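Local coordinates for protein hydroquinone dioxygenase small subunit (PDB 4ZXA) that probably forms, with its large-subunit partner, a metal-dependent dioxygenase that opens the aromatic ring of hydroquinone, at residues K48-V53 with L66-Q71; V90-L95 with Y138-S143. All blocks are in the same frame, centred on the assembly; numbering follows the deposited sequence.

Interaction 1 (K48-V53 with L66-Q71); sequences KPYEKV and LRAEGQ
Tyr50, Leu66 and Arg67 carry most of this contact, in which a type II beta turn from Lys48 to Glu51 leans on the end of strand 61-69, the hairpin partner of strand 52-58 in the cupin sandwich. The Tyr50 ring lies across the second strand. Arg67 O stands 3.9 Å above the ring plane, over its centre, while Leu66 CD2 reaches the ring edge at CD1, the two side chains crossing at about a right angle. CG of Tyr50 sits anti to its own carbonyl carbon (chi1 -63°), a setting that carries the ring past Ala68, and the hydroxyl at its far end donates to Gly70 O at 3.1 Å, from well above that carbonyl plane. A leucine here would probably leave Gly70 O without this donor and open a gap beside Ala68. The same Arg67 O also accepts Tyr50 N, at 2.8 Å. Beyond it the extended Arg67 chain holds Glu69 OE1 through NE, in the guanidinium plane, and Glu69 OE1 in turn meets the ring of Pro49 at CG. Between the segments a water donates to Lys48 O and Glu51 O and accepts Arg67 N at 2.8 Å.

Interaction 2 (V90-L95 with Y138-S143); sequences VRVEFL and YRFEAS
Glu93 lies alongside Arg139, the two side chains pointing the same way, and its OE1 receives Arg139 NH2 at 2.6 Å on the syn lone pair. Carboxylate and guanidinium planes are 76° apart, so the salt bridge is not a flat bidentate pairing; Arg139 NE adds a weak bond to the same oxygen. The bend of the Arg139 chain at chi3 (65°) turns the guanidinium edge to Glu93. Glu93 OE2 comes to 2.8 Å from Glu141 OE2 with the carboxylates nearly coplanar, a closeness at which one of the two acids probably carries a proton; Glu141 OE2 probably also bonds to Gln71. Glu93, Arg139, Glu141 and Arg91 occupy one face of an antiparallel pair in the five-stranded sheet of the cupin fold, where strand 136-142 runs beside 89-97. Arg91 with Glu141 and Glu93 with Arg139 are the hydrogen-bonded pairs. Val92, Phe94, Tyr138 and Phe140 fill the other face. Val92 CG2 touches the edge of the Phe140 ring at CD1, 3.7 Å away, and Val90 CG1 reaches the same carbon at 3.8 Å. Farther along, Phe94 CD1 rests on Tyr138 CB, and Phe94 also packs on Leu214 of the large subunit.

The two contacts follow one another along the chain, interaction 1 closing before interaction 2 opens, and their centres are 12 Å apart. They belong to the two sheets of the cupin sandwich: interaction 1 lies mainly on the six-stranded sheet through the hairpin 52-58 and 61-69, interaction 2 on the five-stranded one. Their meeting point is the corner at Gly70, after which the chain enters strand 71-76, the neighbour of 136-142. There Gln71 NE2 probably bonds to Glu141 OE2 and Gly70 O to Ala142 N, both at 2.7 Å. Away from the corner, Tyr50 CE1 packs on Phe140 CB. One sheet is thereby tied to the other where the chain crosses between them.

Interaction 1 (K48-V53 with L66-Q71)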
ATOM      1  N   LYS A  48       6.096  29.960 -35.223  1.00 35.66           N
ATOM      2  CA  LYS A  48       6.808  31.164 -35.639  1.00 33.65           C
ATOM      3  C   LYS A  48       7.240  31.927 -34.403  1.00 33.95           C
ATOM      4  O   LYS A  48       6.676  31.747 -33.331  1.00 30.85           O
ATOM      5  CB  LYS A  48       5.902  32.059 -36.476  1.00 32.64           C
ATOM      6  CG  LYS A  48       5.220  31.386 -37.643  1.00 28.70           C
ATOM      7  CD  LYS A  48       4.195  32.348 -38.254  1.00 39.16           C
ATOM      8  CE  LYS A  48       3.282  31.653 -39.257  1.00 56.25           C
ATOM      9  NZ  LYS A  48       2.548  30.494 -38.641  1.00 63.72           N
ATOM     10  N   PRO A  49       8.244  32.792 -34.541  1.00 39.28           N
ATOM     11  CA  PRO A  49       8.676  33.502 -33.338  1.00 36.21           C
ATOM     12  C   PRO A  49       7.547  34.296 -32.712  1.00 37.43           C
ATOM     13  O   PRO A  49       6.908  35.100 -33.394  1.00 41.93           O
ATOM     14  CB  PRO A  49       9.775  34.424 -33.866  1.00 40.49           C
ATOM     15  CG  PRO A  49      10.384  33.622 -34.972  1.00 38.70           C
ATOM     16  CD  PRO A  49       9.199  32.960 -35.648  1.00 39.18           C
ATOM     17  N   TYR A  50       7.288  34.030 -31.433  1.00 33.27           N
ATOM     18  CA  TYR A  50       6.338  34.801 -30.628  1.00 30.18           C
ATOM     19  C   TYR A  50       4.869  34.621 -30.989  1.00 26.45           C
ATOM     20  O   TYR A  50       4.018  35.386 -30.557  1.00 24.65           O
ATOM     21  CB  TYR A  50       6.731  36.277 -30.601  1.00 27.64           C
ATOM     22  CG  TYR A  50       8.077  36.492 -29.955  1.00 36.32           C
ATOM     23  CD1 TYR A  50       8.252  36.297 -28.580  1.00 29.41           C
ATOM     24  CD2 TYR A  50       9.182  36.872 -30.714  1.00 35.67           C
ATOM     25  CE1 TYR A  50       9.485  36.490 -27.980  1.00 34.76           C
ATOM     26  CE2 TYR A  50      10.422  37.069 -30.120  1.00 34.63           C
ATOM     27  CZ  TYR A  50      10.572  36.876 -28.754  1.00 35.86           C
ATOM     28  OH  TYR A  50      11.810  37.073 -28.167  1.00 36.46           O
ATOM     29  N   GLU A  51       4.582  33.603 -31.786  1.00 26.64           N
ATOM     30  CA  GLU A  51       3.213  33.176 -31.993  1.00 26.09           C
ATOM     31  C   GLU A  51       2.722  32.630 -30.639  1.00 29.49           C
ATOM     32  O   GLU A  51       3.291  31.677 -30.101  1.00 28.25           O
ATOM     33  CB  GLU A  51       3.181  32.074 -33.047  1.00 21.74           C
ATOM     34  CG  GLU A  51       1.839  31.837 -33.685  1.00 23.06           C
ATOM     35  CD  GLU A  51       1.848  30.583 -34.539  1.00 35.36           C
ATOM     36  OE1 GLU A  51       2.957  30.092 -34.862  1.00 37.81           O
ATOM     37  OE2 GLU A  51       0.754  30.075 -34.877  1.00 34.51           O
ATOM     38  N   LYS A  52       1.683  33.241 -30.084  1.00 24.83           N
ATOM     39  CA  LYS A  52       1.156  32.830 -28.784  1.00 28.32           C
ATOM     40  C   LYS A  52       0.271  31.573 -28.891  1.00 23.55           C
ATOM     41  O   LYS A  52      -0.932  31.665 -29.079  1.00 27.60           O
ATOM     42  CB  LYS A  52       0.422  34.010 -28.136  1.00 23.56           C
ATOM     43  CG  LYS A  52       1.302  35.285 -28.014  1.00 25.52           C
ATOM     44  CD  LYS A  52       0.486  36.520 -27.557  1.00 29.38           C
ATOM     45  CE  LYS A  52       0.623  36.788 -26.060  1.00 31.02           C
ATOM     46  NZ  LYS A  52       1.993  37.370 -25.702  1.00 36.90           N
ATOM     47  N   VAL A  53       0.872  30.392 -28.787  1.00 24.51           N
ATOM     48  CA  VAL A  53       0.126  29.169 -29.064  1.00 26.10           C
ATOM     49  C   VAL A  53      -0.506  28.678 -27.783  1.00 30.66           C
ATOM     50  O   VAL A  53       0.196  28.375 -26.807  1.00 27.79           O
ATOM     51  CB  VAL A  53       1.006  28.019 -29.666  1.00 30.40           C
ATOM     52  CG1 VAL A  53       0.164  26.754 -29.861  1.00 24.23           C
ATOM     53  CG2 VAL A  53       1.659  28.442 -30.995  1.00 22.82           C
ATOM     54  N   LEU A  66       5.328  30.375 -26.190  1.00 24.53           N
ATOM     55  CA  LEU A  66       5.972  31.237 -27.187  1.00 29.20           C
ATOM     56  C   LEU A  66       7.370  30.750 -27.557  1.00 34.42           C
ATOM     57  O   LEU A  66       8.185  30.388 -26.681  1.00 25.42           O
ATOM     58  CB  LEU A  66       6.059  32.694 -26.717  1.00 25.53           C
ATOM     59  CG  LEU A  66       4.778  33.519 -26.623  1.00 32.03           C
ATOM     60  CD1 LEU A  66       3.877  32.982 -25.521  1.00 28.54           C
ATOM     61  CD2 LEU A  66       5.115  34.979 -26.368  1.00 24.17           C
ATOM     62  N   ARG A  67       7.644  30.753 -28.860  1.00 33.89           N
ATOM     63  CA  ARG A  67       8.996  30.539 -29.342  1.00 33.41           C
ATOM     64  C   ARG A  67       9.729  31.877 -29.314  1.00 31.89           C
ATOM     65  O   ARG A  67       9.450  32.766 -30.122  1.00 34.25           O
ATOM     66  CB  ARG A  67       8.984  29.959 -30.759  1.00 39.47           C
ATOM     67  CG  ARG A  67      10.364  29.619 -31.301  1.00 32.68           C
ATOM     68  CD  ARG A  67      10.364  29.356 -32.810  1.00 36.13           C
ATOM     69  NE  ARG A  67      11.739  29.317 -33.294  1.00 38.78           N
ATOM     70  CZ  ARG A  67      12.514  28.243 -33.226  1.00 42.26           C
ATOM     71  NH1 ARG A  67      12.018  27.111 -32.730  1.00 42.02           N
ATOM     72  NH2 ARG A  67      13.772  28.294 -33.660  1.00 33.27           N
ATOM     73  N   ALA A  68      10.655  32.027 -28.375  1.00 29.94           N
ATOM     74  CA  ALA A  68      11.433  33.255 -28.271  1.00 32.72           C
ATOM     75  C   ALA A  68      12.620  33.232 -29.249  1.00 36.98           C
ATOM     76  O   ALA A  68      13.582  32.471 -29.078  1.00 32.82           O
ATOM     77  CB  ALA A  68      11.911  33.457 -26.836  1.00 27.53           C
ATOM     78  N   GLU A  69      12.532  34.066 -30.278  1.00 36.03           N
ATOM     79  CA  GLU A  69      13.578  34.162 -31.286  1.00 36.40           C
ATOM     80  C   GLU A  69      13.604  35.573 -31.853  1.00 34.66           C
ATOM     81  O   GLU A  69      12.669  36.010 -32.524  1.00 32.44           O
ATOM     82  CB  GLU A  69      13.350  33.145 -32.404  1.00 38.21           C
ATOM     83  CG  GLU A  69      14.458  33.134 -33.444  1.00 39.62           C
ATOM     84  CD  GLU A  69      14.234  32.098 -34.530  1.00 53.66           C
ATOM     85  OE1 GLU A  69      13.207  31.380 -34.462  1.00 53.38           O
ATOM     86  OE2 GLU A  69      15.083  32.000 -35.448  1.00 55.28           O
ATOM     87  N   GLY A  70      14.676  36.295 -31.576  1.00 33.80           N
ATOM     88  CA  GLY A  70      14.730  37.677 -31.996  1.00 40.48           C
ATOM     89  C   GLY A  70      13.964  38.577 -31.047  1.00 40.27           C
ATOM     90  O   GLY A  70      14.007  38.400 -29.831  1.00 39.55           O
ATOM     91  N   GLN A  71      13.256  39.550 -31.604  1.00 40.25           N
ATOM     92  CA  GLN A  71      12.598  40.557 -30.789  1.00 35.79           C
ATOM     93  C   GLN A  71      11.107  40.518 -31.048  1.00 40.59           C
ATOM     94  O   GLN A  71      10.686  40.557 -32.202  1.00 43.50           O
ATOM     95  CB  GLN A  71      13.139  41.925 -31.143  1.00 30.96           C
ATOM     96  CG  GLN A  71      12.675  43.044 -30.257  1.00 40.58           C
ATOM     97  CD  GLN A  71      12.941  44.395 -30.896  1.00 44.34           C
ATOM     98  OE1 GLN A  71      12.505  44.651 -32.023  1.00 37.70           O
ATOM     99  NE2 GLN A  71      13.672  45.261 -30.191  1.00 37.12           N
TER
HETATM  100  O   HOH W   1       5.678  30.575 -30.823  1.00 28.23           O

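Interaction 2 (V90-L95 with Y138-S143)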
ATOM      1  N   VAL A  90      15.763  35.104 -22.181  1.00 35.53           N
ATOM      2  CA  VAL A  90      15.006  36.208 -22.737  1.00 32.70           C
ATOM      3  C   VAL A  90      15.241  37.468 -21.934  1.00 31.76           C
ATOM      4  O   VAL A  90      15.303  37.433 -20.707  1.00 37.09           O
ATOM      5  CB  VAL A  90      13.508  35.893 -22.787  1.00 29.22           C
ATOM      6  CG1 VAL A  90      12.740  37.059 -23.377  1.00 27.58           C
ATOM      7  CG2 VAL A  90      13.259  34.632 -23.594  1.00 26.73           C
ATOM      8  N   ARG A  91      15.406  38.573 -22.643  1.00 29.76           N
ATOM      9  CA  ARG A  91      15.434  39.892 -22.042  1.00 30.87           C
ATOM     10  C   ARG A  91      14.031  40.474 -22.202  1.00 31.77           C
ATOM     11  O   ARG A  91      13.435  40.386 -23.277  1.00 31.46           O
ATOM     12  CB  ARG A  91      16.470  40.756 -22.765  1.00 33.22           C
ATOM     13  CG  ARG A  91      16.436  42.240 -22.430  1.00 41.96           C
ATOM     14  CD  ARG A  91      17.574  42.982 -23.131  1.00 47.97           C
ATOM     15  NE  ARG A  91      17.631  44.375 -22.711  1.00 53.80           N
ATOM     16  CZ  ARG A  91      16.916  45.341 -23.282  1.00 64.61           C
ATOM     17  NH1 ARG A  91      16.114  45.040 -24.296  1.00 61.01           N
ATOM     18  NH2 ARG A  91      17.001  46.598 -22.851  1.00 58.21           N
ATOM     19  N   VAL A  92      13.491  41.050 -21.136  1.00 29.91           N
ATOM     20  CA  VAL A  92      12.147  41.617 -21.191  1.00 31.42           C
ATOM     21  C   VAL A  92      12.212  43.115 -20.884  1.00 33.02           C
ATOM     22  O   VAL A  92      12.618  43.503 -19.783  1.00 32.70           O
ATOM     23  CB  VAL A  92      11.169  40.887 -20.204  1.00 34.19           C
ATOM     24  CG1 VAL A  92       9.733  41.377 -20.383  1.00 27.65           C
ATOM     25  CG2 VAL A  92      11.234  39.368 -20.389  1.00 29.43           C
ATOM     26  N   GLU A  93      11.825  43.943 -21.858  1.00 31.07           N
ATOM     27  CA  GLU A  93      11.821  45.401 -21.699  1.00 38.46           C
ATOM     28  C   GLU A  93      10.460  45.892 -21.226  1.00 39.02           C
ATOM     29  O   GLU A  93       9.433  45.453 -21.742  1.00 38.79           O
ATOM     30  CB  GLU A  93      12.104  46.094 -23.027  1.00 40.92           C
ATOM     31  CG  GLU A  93      13.524  46.020 -23.526  1.00 52.59           C
ATOM     32  CD  GLU A  93      13.623  46.348 -25.017  1.00 53.75           C
ATOM     33  OE1 GLU A  93      13.173  47.441 -25.432  1.00 48.18           O
ATOM     34  OE2 GLU A  93      14.138  45.497 -25.773  1.00 57.92           O
ATOM     35  N   PHE A  94      10.452  46.844 -20.293  1.00 36.96           N
ATOM     36  CA  PHE A  94       9.201  47.338 -19.718  1.00 35.99           C
ATOM     37  C   PHE A  94       9.004  48.842 -19.877  1.00 36.43           C
ATOM     38  O   PHE A  94       9.845  49.636 -19.454  1.00 42.09           O
ATOM     39  CB  PHE A  94       9.129  46.997 -18.221  1.00 40.76           C
ATOM     40  CG  PHE A  94       9.018  45.527 -17.929  1.00 33.32           C
ATOM     41  CD1 PHE A  94       7.775  44.912 -17.859  1.00 31.91           C
ATOM     42  CD2 PHE A  94      10.152  44.765 -17.715  1.00 31.92           C
ATOM     43  CE1 PHE A  94       7.667  43.550 -17.582  1.00 29.98           C
ATOM     44  CE2 PHE A  94      10.060  43.405 -17.443  1.00 36.73           C
ATOM     45  CZ  PHE A  94       8.817  42.795 -17.375  1.00 35.18           C
ATOM     46  N   LEU A  95       7.873  49.225 -20.463  1.00 37.07           N
ATOM     47  CA  LEU A  95       7.436  50.618 -20.503  1.00 37.37           C
ATOM     48  C   LEU A  95       6.189  50.835 -19.651  1.00 42.80           C
ATOM     49  O   LEU A  95       5.213  50.088 -19.784  1.00 40.31           O
ATOM     50  CB  LEU A  95       7.076  50.998 -21.929  1.00 44.05           C
ATOM     51  CG  LEU A  95       8.216  51.360 -22.857  1.00 40.32           C
ATOM     52  CD1 LEU A  95       7.648  51.561 -24.245  1.00 43.94           C
ATOM     53  CD2 LEU A  95       8.874  52.614 -22.323  1.00 40.65           C
ATOM     54  N   TYR A 138       5.409  45.527 -22.741  1.00 30.41           N
ATOM     55  CA  TYR A 138       6.585  44.702 -22.517  1.00 30.76           C
ATOM     56  C   TYR A 138       7.033  44.057 -23.814  1.00 29.85           C
ATOM     57  O   TYR A 138       6.211  43.745 -24.673  1.00 33.19           O
ATOM     58  CB  TYR A 138       6.318  43.658 -21.419  1.00 29.97           C
ATOM     59  CG  TYR A 138       5.169  42.730 -21.713  1.00 24.78           C
ATOM     60  CD1 TYR A 138       3.877  43.060 -21.342  1.00 27.77           C
ATOM     61  CD2 TYR A 138       5.379  41.521 -22.368  1.00 26.07           C
ATOM     62  CE1 TYR A 138       2.813  42.207 -21.611  1.00 29.67           C
ATOM     63  CE2 TYR A 138       4.323  40.653 -22.641  1.00 31.48           C
ATOM     64  CZ  TYR A 138       3.037  40.997 -22.261  1.00 32.06           C
ATOM     65  OH  TYR A 138       1.970  40.149 -22.537  1.00 27.54           O
ATOM     66  N   ARG A 139       8.342  43.878 -23.960  1.00 34.23           N
ATOM     67  CA  ARG A 139       8.924  43.361 -25.198  1.00 33.19           C
ATOM     68  C   ARG A 139       9.982  42.303 -24.889  1.00 30.61           C
ATOM     69  O   ARG A 139      10.754  42.448 -23.940  1.00 28.35           O
ATOM     70  CB  ARG A 139       9.533  44.515 -26.008  1.00 38.14           C
ATOM     71  CG  ARG A 139       9.954  44.158 -27.435  1.00 41.87           C
ATOM     72  CD  ARG A 139      10.174  45.402 -28.291  1.00 38.26           C
ATOM     73  NE  ARG A 139      11.302  46.209 -27.825  1.00 49.48           N
ATOM     74  CZ  ARG A 139      11.852  47.205 -28.525  1.00 49.40           C
ATOM     75  NH1 ARG A 139      11.378  47.521 -29.727  1.00 43.35           N
ATOM     76  NH2 ARG A 139      12.878  47.886 -28.026  1.00 40.31           N
ATOM     77  N   PHE A 140       9.991  41.239 -25.687  1.00 28.90           N
ATOM     78  CA  PHE A 140      10.905  40.113 -25.508  1.00 30.31           C
ATOM     79  C   PHE A 140      12.114  40.181 -26.459  1.00 40.88           C
ATOM     80  O   PHE A 140      11.954  40.383 -27.669  1.00 39.21           O
ATOM     81  CB  PHE A 140      10.159  38.802 -25.764  1.00 31.73           C
ATOM     82  CG  PHE A 140       9.063  38.499 -24.764  1.00 35.44           C
ATOM     83  CD1 PHE A 140       9.299  38.560 -23.401  1.00 37.34           C
ATOM     84  CD2 PHE A 140       7.797  38.132 -25.198  1.00 36.23           C
ATOM     85  CE1 PHE A 140       8.292  38.265 -22.495  1.00 37.40           C
ATOM     86  CE2 PHE A 140       6.785  37.842 -24.295  1.00 30.89           C
ATOM     87  CZ  PHE A 140       7.032  37.907 -22.948  1.00 31.15           C
ATOM     88  N   GLU A 141      13.312  39.988 -25.903  1.00 41.92           N
ATOM     89  CA  GLU A 141      14.567  39.939 -26.663  1.00 40.47           C
ATOM     90  C   GLU A 141      15.249  38.585 -26.507  1.00 39.61           C
ATOM     91  O   GLU A 141      15.573  38.187 -25.394  1.00 39.25           O
ATOM     92  CB  GLU A 141      15.550  40.976 -26.126  1.00 40.85           C
ATOM     93  CG  GLU A 141      15.137  42.411 -26.305  1.00 55.69           C
ATOM     94  CD  GLU A 141      15.149  42.831 -27.756  1.00 57.81           C
ATOM     95  OE1 GLU A 141      15.560  42.010 -28.619  1.00 53.33           O
ATOM     96  OE2 GLU A 141      14.737  43.982 -28.022  1.00 54.61           O
ATOM     97  N   ALA A 142      15.522  37.901 -27.610  1.00 36.98           N
ATOM     98  CA  ALA A 142      16.160  36.592 -27.533  1.00 39.56           C
ATOM     99  C   ALA A 142      17.242  36.410 -28.600  1.00 48.14           C
ATOM    100  O   ALA A 142      16.941  36.364 -29.798  1.00 52.74           O
ATOM    101  CB  ALA A 142      15.113  35.487 -27.641  1.00 32.05           C
ATOM    102  N   SER A 143      18.494  36.291 -28.162  1.00 43.75           N
ATOM    103  CA  SER A 143      19.620  36.091 -29.075  1.00 53.18           C
ATOM    104  C   SER A 143      19.582  34.689 -29.648  1.00 52.78           C
ATOM    105  O   SER A 143      19.893  34.476 -30.825  1.00 52.66           O
ATOM    106  CB  SER A 143      20.955  36.300 -28.355  1.00 46.49           C
ATOM    107  OG  SER A 143      20.996  37.563 -27.722  1.00 50.36           O
TER